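Local coordinates for BamL (Bacillus amyloliquefaciens, PDB 4KVZ), which appears to be an S-adenosylmethionine-dependent N-methyltransferase of plantazolicin biosynthesis, here holding the demethylated cofactor product S-adenosyl-L-homocysteine, at residues I130-G135 / V160-N165; S112-I117 / G135-P140. All blocks are in the same frame, centred on the assembly; numbering follows the deposited sequence.

Contact 1: I130-G135 / V160-N165. With SAH (S-adenosyl-L-homocysteine), chain B.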
loop_
_atom_site.group_PDB
_atom_site.type_symbol
_atom_site.label_atom_id
_atom_site.label_comp_id
_atom_site.label_asym_id
_atom_site.label_seq_id
_atom_site.Cartn_x
_atom_site.Cartn_y
_atom_site.Cartn_z
ATOM N N ILE A 130 -2.839 -0.125 1.274
ATOM C CA ILE A 130 -1.939 -1.197 1.725
ATOM C C ILE A 130 -0.611 -0.968 1.015
ATOM O O ILE A 130 -0.392 -1.438 -0.108
ATOM C CB ILE A 130 -2.477 -2.627 1.406
ATOM C CG1 ILE A 130 -3.959 -2.781 1.789
ATOM C CG2 ILE A 130 -1.628 -3.684 2.110
ATOM C CD1 ILE A 130 -4.589 -4.098 1.356
ATOM N N HIS A 131 0.256 -0.192 1.656
ATOM C CA HIS A 131 1.486 0.268 1.027
ATOM C C HIS A 131 2.717 -0.466 1.542
ATOM O O HIS A 131 3.052 -0.400 2.734
ATOM C CB HIS A 131 1.643 1.770 1.241
ATOM C CG HIS A 131 2.705 2.396 0.393
ATOM N ND1 HIS A 131 2.511 2.702 -0.937
ATOM C CD2 HIS A 131 3.971 2.770 0.685
ATOM C CE1 HIS A 131 3.615 3.243 -1.425
ATOM N NE2 HIS A 131 4.513 3.299 -0.464
ATOM N N LEU A 132 3.371 -1.179 0.630
ATOM C CA LEU A 132 4.633 -1.879 0.895
ATOM C C LEU A 132 4.565 -2.762 2.141
ATOM O O LEU A 132 5.435 -2.690 3.007
ATOM C CB LEU A 132 5.809 -0.886 0.952
ATOM C CG LEU A 132 6.064 -0.135 -0.371
ATOM C CD1 LEU A 132 7.164 0.904 -0.209
ATOM C CD2 LEU A 132 6.411 -1.119 -1.477
ATOM N N CYS A 133 3.533 -3.602 2.228
ATOM C CA CYS A 133 3.411 -4.530 3.350
ATOM C C CYS A 133 2.563 -5.774 3.065
ATOM O O CYS A 133 2.436 -6.629 3.933
ATOM C CB CYS A 133 2.872 -3.831 4.605
ATOM S SG CYS A 133 1.169 -3.249 4.474
ATOM N N PHE A 134 1.990 -5.867 1.864
ATOM C CA PHE A 134 1.050 -6.952 1.535
ATOM C C PHE A 134 1.732 -8.322 1.620
ATOM O O PHE A 134 1.109 -9.303 2.015
ATOM C CB PHE A 134 0.423 -6.722 0.149
ATOM C CG PHE A 134 -0.767 -7.605 -0.152
ATOM C CD1 PHE A 134 -1.824 -7.724 0.752
ATOM C CD2 PHE A 134 -0.844 -8.288 -1.362
ATOM C CE1 PHE A 134 -2.918 -8.531 0.461
ATOM C CE2 PHE A 134 -1.939 -9.091 -1.660
ATOM C CZ PHE A 134 -2.974 -9.207 -0.750
ATOM N N GLY A 135 3.025 -8.360 1.305
ATOM C CA GLY A 135 3.817 -9.600 1.369
ATOM C C GLY A 135 4.167 -10.058 2.778
ATOM O O GLY A 135 4.780 -11.114 2.954
ATOM N N VAL A 160 0.200 -1.273 -3.081
ATOM C CA VAL A 160 1.489 -1.045 -3.729
ATOM C C VAL A 160 2.480 -1.998 -3.084
ATOM O O VAL A 160 2.664 -1.983 -1.865
ATOM C CB VAL A 160 1.962 0.427 -3.593
ATOM C CG1 VAL A 160 3.299 0.646 -4.280
ATOM C CG2 VAL A 160 0.938 1.376 -4.187
ATOM N N ASP A 161 3.106 -2.856 -3.883
ATOM C CA ASP A 161 4.042 -3.822 -3.301
ATOM C C ASP A 161 5.210 -4.186 -4.205
ATOM O O ASP A 161 5.240 -3.830 -5.376
ATOM C CB ASP A 161 3.311 -5.084 -2.828
ATOM C CG ASP A 161 3.941 -5.692 -1.571
ATOM O OD1 ASP A 161 4.867 -5.074 -0.985
ATOM O OD2 ASP A 161 3.505 -6.792 -1.166
ATOM N N LEU A 162 6.188 -4.876 -3.633
ATOM C CA LEU A 162 7.358 -5.308 -4.377
ATOM C C LEU A 162 6.981 -6.250 -5.515
ATOM O O LEU A 162 6.079 -7.070 -5.380
ATOM C CB LEU A 162 8.349 -6.003 -3.447
ATOM C CG LEU A 162 8.922 -5.228 -2.260
ATOM C CD1 LEU A 162 9.947 -6.116 -1.559
ATOM C CD2 LEU A 162 9.530 -3.887 -2.665
ATOM N N ASP A 163 7.684 -6.111 -6.635
ATOM C CA ASP A 163 7.560 -7.036 -7.757
ATOM C C ASP A 163 8.729 -8.004 -7.664
ATOM O O ASP A 163 9.884 -7.591 -7.704
ATOM C CB ASP A 163 7.607 -6.260 -9.077
ATOM C CG ASP A 163 7.475 -7.157 -10.302
ATOM O OD1 ASP A 163 7.638 -8.394 -10.190
ATOM O OD2 ASP A 163 7.200 -6.611 -11.391
ATOM N N ARG A 164 8.426 -9.290 -7.530
ATOM C CA ARG A 164 9.467 -10.312 -7.402
ATOM C C ARG A 164 10.559 -10.178 -8.460
ATOM O O ARG A 164 11.739 -10.389 -8.178
ATOM C CB ARG A 164 8.842 -11.702 -7.449
ATOM C CG ARG A 164 9.778 -12.817 -7.020
ATOM C CD ARG A 164 9.070 -14.161 -7.035
ATOM N NE ARG A 164 9.895 -15.175 -6.391
ATOM C CZ ARG A 164 9.948 -15.389 -5.077
ATOM N NH1 ARG A 164 10.747 -16.326 -4.596
ATOM N NH2 ARG A 164 9.209 -14.669 -4.235
ATOM N N ASN A 165 10.159 -9.792 -9.667
ATOM C CA ASN A 165 11.075 -9.683 -10.797
ATOM C C ASN A 165 12.016 -8.476 -10.735
ATOM O O ASN A 165 12.966 -8.389 -11.508
ATOM C CB ASN A 165 10.287 -9.738 -12.109
ATOM C CG ASN A 165 9.751 -11.134 -12.402
ATOM O OD1 ASN A 165 8.551 -11.329 -12.619
ATOM N ND2 ASN A 165 10.642 -12.115 -12.399
HETATM N N SAH B . 2.655 1.182 5.018
HETATM C CA SAH B . 4.000 1.403 5.550
HETATM C CB SAH B . 4.741 0.074 5.671
HETATM C CG SAH B . 5.593 0.085 6.934
HETATM S SD SAH B . 6.660 -1.331 6.983
HETATM C C SAH B . 4.775 2.296 4.633
HETATM O O SAH B . 4.475 2.393 3.451
HETATM O OXT SAH B . 5.726 2.957 5.045
HETATM C "C5'" SAH B . 5.527 -2.681 7.080
HETATM C "C4'" SAH B . 4.580 -2.489 8.261
HETATM O "O4'" SAH B . 3.574 -3.502 8.244
HETATM C "C3'" SAH B . 5.284 -2.594 9.615
HETATM O "O3'" SAH B . 5.000 -1.417 10.386
HETATM C "C2'" SAH B . 4.680 -3.823 10.263
HETATM O "O2'" SAH B . 4.586 -3.721 11.683
HETATM C "C1'" SAH B . 3.319 -3.891 9.600
HETATM N N9 SAH B . 2.684 -5.232 9.607
HETATM C C8 SAH B . 3.262 -6.407 9.282
HETATM N N7 SAH B . 2.364 -7.421 9.373
HETATM C C5 SAH B . 1.192 -6.883 9.761
HETATM C C6 SAH B . -0.168 -7.376 10.065
HETATM N N6 SAH B . -0.471 -8.698 9.955
HETATM N N1 SAH B . -1.098 -6.472 10.441
HETATM C C2 SAH B . -0.840 -5.150 10.563
HETATM N N3 SAH B . 0.379 -4.642 10.305
HETATM C C4 SAH B . 1.410 -5.441 9.917
HETATM O O HOH W 1 1.516 -3.636 0.034
HETATM O O HOH W 2 5.733 -6.518 1.253
#
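Val-160 gives its amide to Ile-130 and takes the amide of Leu-132 in return, so the two strand ends are paired in parallel around the His-131/Val-160 bridge. The Val-160 N to Ile-130 O bond is 3.0 Å long, its donor tilted 23° from the carbonyl plane. Leu-132 N to Val-160 O is shorter, at 2.7 Å, and its C=O...N angle of 162° shows a nearly end-on approach. Both carbonyl oxygens have a second donor in one water, which also accepts from Phe-134 N at 2.9 Å. That water therefore ties the first turn after strand 125-131 to the sheet. These strands are the fourth and fifth of the 3-2-1-4-5-7-6 sheet of the Rossmann-like methyltransferases, whose cofactor sits at the carboxyl ends of the parallel strands. Accordingly, the amino nitrogen, SAH N, donates to His-131 O at 2.8 Å. Asp-161 shares its carboxylate between Gly-135 across the contact and the amide of its own neighbour, Leu-162. Asp-161 OD2 takes a weak bond from Gly-135 N (3.0 Å), while Asp-161 OD1 receives a weak one from Leu-162 N and a firmer one from a second water at 2.8 Å. Packing completes the junction: the His-131 ring, with CG swung opposite the backbone N (chi1 -167°), lies alongside Val-160, both side chains pointing the same way, and Leu-132 CG sits over one face of the imidazole, displaced toward its rim. Because the His-131 side chain also touches Ile-41, Arg-42 and Ser-45 of helix 24-57, an alanine in its place would probably open a gap between that helix and Val-160. Farther out, Leu-132 CD2 approaches Leu-162 CD2 at 4.3 Å.

Contact 2: S112-I117 / G135-P140. With SAH (S-adenosyl-L-homocysteine), chain B.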
loop_
_atom_site.group_PDB
_atom_site.type_symbol
_atom_site.label_atom_id
_atom_site.label_comp_id
_atom_site.label_asym_id
_atom_site.label_seq_id
_atom_site.Cartn_x
_atom_site.Cartn_y
_atom_site.Cartn_z
ATOM N N SER A 112 -3.012 -4.063 16.177
ATOM C CA SER A 112 -3.429 -5.449 15.996
ATOM C C SER A 112 -3.028 -5.949 14.605
ATOM O O SER A 112 -2.668 -5.156 13.718
ATOM C CB SER A 112 -4.941 -5.573 16.184
ATOM O OG SER A 112 -5.334 -6.933 16.188
ATOM N N ASN A 113 -3.074 -7.269 14.434
ATOM C CA ASN A 113 -2.992 -7.907 13.121
ATOM C C ASN A 113 -4.146 -7.406 12.269
ATOM O O ASN A 113 -5.283 -7.375 12.727
ATOM C CB ASN A 113 -3.084 -9.429 13.291
ATOM C CG ASN A 113 -2.891 -10.210 11.987
ATOM O OD1 ASN A 113 -3.011 -9.687 10.869
ATOM N ND2 ASN A 113 -2.614 -11.499 12.137
ATOM N N ALA A 114 -3.847 -7.019 11.031
ATOM C CA ALA A 114 -4.869 -6.567 10.088
ATOM C C ALA A 114 -6.012 -7.578 9.940
ATOM O O ALA A 114 -7.145 -7.187 9.663
ATOM C CB ALA A 114 -4.249 -6.255 8.731
ATOM N N GLU A 115 -5.698 -8.864 10.124
ATOM C CA GLU A 115 -6.690 -9.948 10.174
ATOM C C GLU A 115 -7.903 -9.621 11.040
ATOM O O GLU A 115 -9.024 -10.020 10.723
ATOM C CB GLU A 115 -6.059 -11.213 10.748
ATOM C CG GLU A 115 -5.269 -12.060 9.767
ATOM C CD GLU A 115 -4.831 -13.384 10.373
ATOM O OE1 GLU A 115 -5.667 -14.051 11.024
ATOM O OE2 GLU A 115 -3.649 -13.761 10.195
ATOM N N ASN A 116 -7.656 -8.918 12.141
ATOM C CA ASN A 116 -8.666 -8.663 13.162
ATOM C C ASN A 116 -9.378 -7.324 13.016
ATOM O O ASN A 116 -10.046 -6.873 13.945
ATOM C CB ASN A 116 -8.028 -8.756 14.560
ATOM C CG ASN A 116 -7.286 -10.063 14.788
ATOM O OD1 ASN A 116 -7.743 -11.130 14.387
ATOM N ND2 ASN A 116 -6.132 -9.980 15.452
ATOM N N ILE A 117 -9.249 -6.688 11.852
ATOM C CA ILE A 117 -9.758 -5.326 11.658
ATOM C C ILE A 117 -11.256 -5.154 11.980
ATOM O O ILE A 117 -11.659 -4.121 12.534
ATOM C CB ILE A 117 -9.408 -4.772 10.247
ATOM C CG1 ILE A 117 -9.795 -3.295 10.113
ATOM C CG2 ILE A 117 -10.062 -5.600 9.146
ATOM C CD1 ILE A 117 -8.860 -2.337 10.816
ATOM N N GLY A 135 3.025 -8.360 1.305
ATOM C CA GLY A 135 3.817 -9.600 1.369
ATOM C C GLY A 135 4.167 -10.058 2.778
ATOM O O GLY A 135 4.780 -11.114 2.954
ATOM N N LEU A 136 3.793 -9.272 3.788
ATOM C CA LEU A 136 4.093 -9.620 5.178
ATOM C C LEU A 136 2.970 -10.409 5.832
ATOM O O LEU A 136 3.166 -11.031 6.880
ATOM C CB LEU A 136 4.383 -8.356 6.002
ATOM C CG LEU A 136 5.504 -7.467 5.458
ATOM C CD1 LEU A 136 5.576 -6.179 6.252
ATOM C CD2 LEU A 136 6.851 -8.190 5.483
ATOM N N PHE A 137 1.791 -10.374 5.223
ATOM C CA PHE A 137 0.621 -11.011 5.800
ATOM C C PHE A 137 0.704 -12.529 5.648
ATOM O O PHE A 137 1.071 -13.028 4.586
ATOM C CB PHE A 137 -0.654 -10.475 5.152
ATOM C CG PHE A 137 -0.812 -8.978 5.258
ATOM C CD1 PHE A 137 -0.490 -8.306 6.434
ATOM C CD2 PHE A 137 -1.306 -8.249 4.187
ATOM C CE1 PHE A 137 -0.649 -6.929 6.530
ATOM C CE2 PHE A 137 -1.471 -6.871 4.277
ATOM C CZ PHE A 137 -1.136 -6.213 5.449
ATOM N N LYS A 138 0.383 -13.240 6.727
ATOM C CA LYS A 138 0.329 -14.706 6.711
ATOM C C LYS A 138 -0.730 -15.188 5.732
ATOM O O LYS A 138 -0.503 -16.145 4.984
ATOM C CB LYS A 138 0.035 -15.273 8.108
ATOM C CG LYS A 138 1.221 -15.284 9.068
ATOM C CD LYS A 138 0.800 -15.691 10.479
ATOM C CE LYS A 138 0.049 -14.572 11.199
ATOM N NZ LYS A 138 -0.989 -15.078 12.146
ATOM N N ASN A 139 -1.882 -14.517 5.737
ATOM C CA ASN A 139 -3.019 -14.895 4.900
ATOM C C ASN A 139 -3.564 -13.723 4.079
ATOM O O ASN A 139 -4.618 -13.179 4.416
ATOM C CB ASN A 139 -4.148 -15.475 5.757
ATOM C CG ASN A 139 -3.670 -16.558 6.702
ATOM O OD1 ASN A 139 -3.225 -17.623 6.273
ATOM N ND2 ASN A 139 -3.772 -16.295 7.998
ATOM N N PRO A 140 -2.862 -13.350 2.990
ATOM C CA PRO A 140 -3.217 -12.161 2.203
ATOM C C PRO A 140 -4.579 -12.241 1.506
ATOM O O PRO A 140 -5.256 -11.213 1.368
ATOM C CB PRO A 140 -2.085 -12.068 1.176
ATOM C CG PRO A 140 -1.571 -13.467 1.046
ATOM C CD PRO A 140 -1.704 -14.064 2.415
HETATM N N SAH B . 2.655 1.182 5.018
HETATM C CA SAH B . 4.000 1.403 5.550
HETATM C CB SAH B . 4.741 0.074 5.671
HETATM C CG SAH B . 5.593 0.085 6.934
HETATM S SD SAH B . 6.660 -1.331 6.983
HETATM C C SAH B . 4.775 2.296 4.633
HETATM O O SAH B . 4.475 2.393 3.451
HETATM O OXT SAH B . 5.726 2.957 5.045
HETATM C "C5'" SAH B . 5.527 -2.681 7.080
HETATM C "C4'" SAH B . 4.580 -2.489 8.261
HETATM O "O4'" SAH B . 3.574 -3.502 8.244
HETATM C "C3'" SAH B . 5.284 -2.594 9.615
HETATM O "O3'" SAH B . 5.000 -1.417 10.386
HETATM C "C2'" SAH B . 4.680 -3.823 10.263
HETATM O "O2'" SAH B . 4.586 -3.721 11.683
HETATM C "C1'" SAH B . 3.319 -3.891 9.600
HETATM N N9 SAH B . 2.684 -5.232 9.607
HETATM C C8 SAH B . 3.262 -6.407 9.282
HETATM N N7 SAH B . 2.364 -7.421 9.373
HETATM C C5 SAH B . 1.192 -6.883 9.761
HETATM C C6 SAH B . -0.168 -7.376 10.065
HETATM N N6 SAH B . -0.471 -8.698 9.955
HETATM N N1 SAH B . -1.098 -6.472 10.441
HETATM C C2 SAH B . -0.840 -5.150 10.563
HETATM N N3 SAH B . 0.379 -4.642 10.305
HETATM C C4 SAH B . 1.410 -5.441 9.917
HETATM O O HOH W 3 -2.864 -12.716 7.548
#
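Glu-115 OE2 draws four groups to itself: Lys-138 NZ in a salt bridge at 3.6 Å, Asn-139 ND2 and Asn-113 ND2 each through a weak hydrogen bond, and a water that donates to it at 3.0 Å. The same water accepts from Asn-139 N, which adds a water-mediated link between the two loops. In the Rossmann-like methyltransferase fold these loops follow strands 108-111 and 125-131 and border the adenine of SAH. Asn-113 forms an Asx turn, its OD1 accepting from Glu-115 N from above the carbonyl plane. Asn-113 OD1 also receives SAH N6 at 2.9 Å with a nearly straight N-H...O angle of 169°, and Ala-114 N donates to SAH N1, so the adenine edge is read by one acceptor and one donor. The side-chain amide of Asn-113 is thus occupied at both ends, OD1 by the turn and the ligand, ND2 by Glu-115, which should fix its rotation. Across the contact, the Glu-115 and Lys-138 chains meet at about a right angle, and the carboxylate lies 65° from the Asn-139 amide plane. Phe-137, with CG turned opposite its carbonyl carbon (chi1 -57°), presents a ring edge to the purine face, the two planes nearly perpendicular. Phe-137 CE1 lies 3.6 Å from SAH C6 and 4.3 Å from Ala-114 CB.

In the fold
Both contacts belong to one cofactor site, and they share Gly-135, so the chain runs directly from one to the other. Contact 1 is the deeper, its centre about 7 Å from the centre of the chain against about 13 Å for that of contact 2, and the more extensive, burying 325 Å² rather than 175 Å². It is strand pairing with backbone bonds and ordered water, serving the amino-acid end of SAH; contact 2 joins two loops through charged and amide side chains at a more exposed place, serving the adenine end. Apolar packing connects them: Phe-134 CZ touches Pro-140 CB at 3.6 Å, and Ile-130 CG2 touches Phe-137 CE2 at 3.9 Å.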